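Local coordinates for protein peroxinectin A (Dictyostelium discoideum, PDB 6ERC) that is a secreted haem peroxidase that uses hydrogen peroxide to oxidise phenolic donors and halides and has antibacterial activity, at residues 153-158 against 226-231. Numbering follows the deposited sequence.
Sequences NVLYGN and LLLRDH. With NA (sodium ion), chain K.
Leu155 of the short helix 153-156 and Leu228 of helix 218-241 bring the two backbones closest, with 7.4 Å between their CA atoms, and the single turn of helix 153-156 closes with the bond from Gly157 N to Asn153 O before Gly157 leaves helical angles with positive phi. Leu155 points at the facing helix and divides its two methyls between neighbouring leucines. Its CD1 meets Leu227 CB at 3.8 Å, Leu155 lying across Leu227, whereas CD2 lies 4.1 Å from Leu228 CD2, these two side chains running alongside each other and pointing opposite ways. With CG anti to the carbonyl carbon (chi1 -62°) and CD1 continuing the chain outward from CA, the fork at CG sends one methyl to each partner. The second meeting is aromatic: Tyr156 OH comes 3.1 Å from His231 CD2, a carbon near the plane of the phenol ring. The rings meet obliquely, planes at 57° and centroids 5.5 Å apart. Leu155 CB lies over one face of the tyrosine ring, and Phe251 meets that ring roughly perpendicularly; Ile258 of helix 247-275 touches both Leu155 and Tyr156. On the same short helix, Asn153 OD1 binds the sodium ion at 2.4 Å, in a site completed by Asp151 OD1 and the carbonyl oxygens of Asn82, Gly147 and Tyr149. All five touching residues are buried and no hydrogen bond spans the segments, so methyl and ring contacts join the sodium-binding turn to helix 218-241 within the animal haem peroxidase fold.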
# COMPACT_ATOMS: atom_id res chain seq x y z
N ASN A 153 -6.94 6.33 -9.12
CA ASN A 153 -6.77 5.20 -10.03
C ASN A 153 -7.29 3.91 -9.41
O ASN A 153 -7.69 2.99 -10.13
CB ASN A 153 -5.29 5.04 -10.39
CG ASN A 153 -4.45 4.55 -9.22
OD1 ASN A 153 -3.93 5.35 -8.44
ND2 ASN A 153 -4.32 3.24 -9.09
N VAL A 154 -7.28 3.83 -8.08
CA VAL A 154 -7.80 2.66 -7.39
C VAL A 154 -9.26 2.41 -7.75
O VAL A 154 -9.71 1.26 -7.77
CB VAL A 154 -7.62 2.83 -5.86
CG1 VAL A 154 -8.34 4.09 -5.38
CG2 VAL A 154 -8.12 1.61 -5.12
N LEU A 155 -10.02 3.46 -8.05
CA LEU A 155 -11.43 3.32 -8.41
C LEU A 155 -11.66 3.34 -9.91
O LEU A 155 -12.47 2.55 -10.42
CB LEU A 155 -12.27 4.42 -7.77
CG LEU A 155 -12.31 4.48 -6.24
CD1 LEU A 155 -13.23 5.60 -5.81
CD2 LEU A 155 -12.76 3.16 -5.62
N TYR A 156 -10.98 4.22 -10.64
CA TYR A 156 -11.32 4.51 -12.03
C TYR A 156 -10.37 3.87 -13.04
O TYR A 156 -10.61 3.98 -14.24
CB TYR A 156 -11.37 6.02 -12.24
CG TYR A 156 -12.15 6.73 -11.16
CD1 TYR A 156 -13.53 6.68 -11.12
CD2 TYR A 156 -11.49 7.45 -10.16
CE1 TYR A 156 -14.25 7.32 -10.13
CE2 TYR A 156 -12.20 8.09 -9.16
CZ TYR A 156 -13.58 8.02 -9.15
OH TYR A 156 -14.29 8.66 -8.16
N GLY A 157 -9.31 3.21 -12.58
CA GLY A 157 -8.40 2.54 -13.49
C GLY A 157 -7.31 3.46 -14.01
O GLY A 157 -7.29 4.67 -13.76
N ASN A 158 -6.39 2.86 -14.76
CA ASN A 158 -5.18 3.55 -15.19
C ASN A 158 -5.25 4.02 -16.64
O ASN A 158 -4.21 4.33 -17.23
CB ASN A 158 -3.97 2.63 -15.00
CG ASN A 158 -3.72 2.29 -13.54
OD1 ASN A 158 -3.95 1.17 -13.11
ND2 ASN A 158 -3.22 3.27 -12.78
N LEU A 226 -17.30 1.74 -0.34
CA LEU A 226 -17.88 2.96 0.22
C LEU A 226 -17.59 4.17 -0.65
O LEU A 226 -18.45 5.03 -0.84
CB LEU A 226 -17.37 3.18 1.65
CG LEU A 226 -17.66 2.08 2.68
CD1 LEU A 226 -17.31 2.57 4.08
CD2 LEU A 226 -19.10 1.60 2.63
N LEU A 227 -16.37 4.26 -1.19
CA LEU A 227 -16.05 5.39 -2.05
C LEU A 227 -16.76 5.30 -3.39
O LEU A 227 -17.00 6.33 -4.03
CB LEU A 227 -14.53 5.48 -2.26
CG LEU A 227 -13.71 5.84 -1.02
CD1 LEU A 227 -12.23 5.97 -1.39
CD2 LEU A 227 -14.20 7.12 -0.37
N LEU A 228 -17.12 4.09 -3.82
CA LEU A 228 -17.97 3.96 -5.00
C LEU A 228 -19.39 4.42 -4.69
O LEU A 228 -19.99 5.14 -5.49
CB LEU A 228 -17.97 2.51 -5.48
CG LEU A 228 -16.69 1.97 -6.12
CD1 LEU A 228 -16.80 0.47 -6.34
CD2 LEU A 228 -16.39 2.67 -7.43
N ARG A 229 -19.92 4.02 -3.54
CA ARG A 229 -21.23 4.51 -3.12
C ARG A 229 -21.23 6.02 -3.01
O ARG A 229 -22.13 6.70 -3.51
CB ARG A 229 -21.62 3.87 -1.79
CG ARG A 229 -21.89 2.38 -1.85
CD ARG A 229 -22.19 1.83 -0.47
NE ARG A 229 -22.45 0.40 -0.50
CZ ARG A 229 -22.73 -0.33 0.57
NH1 ARG A 229 -22.80 0.24 1.77
NH2 ARG A 229 -22.96 -1.63 0.45
N ASP A 230 -20.22 6.57 -2.33
CA ASP A 230 -20.11 8.02 -2.19
C ASP A 230 -19.98 8.70 -3.55
O ASP A 230 -20.44 9.83 -3.73
CB ASP A 230 -18.92 8.37 -1.30
CG ASP A 230 -19.05 9.74 -0.66
OD1 ASP A 230 -20.09 10.00 -0.03
OD2 ASP A 230 -18.10 10.54 -0.76
N HIS A 231 -19.36 8.02 -4.52
CA HIS A 231 -19.26 8.58 -5.86
C HIS A 231 -20.62 8.66 -6.53
O HIS A 231 -21.03 9.72 -7.02
CB HIS A 231 -18.29 7.74 -6.71
CG HIS A 231 -18.21 8.18 -8.13
ND1 HIS A 231 -19.11 7.77 -9.09
CD2 HIS A 231 -17.35 9.01 -8.76
CE1 HIS A 231 -18.80 8.32 -10.25
NE2 HIS A 231 -17.73 9.07 -10.08
NA NA K . -2.13 6.97 -8.73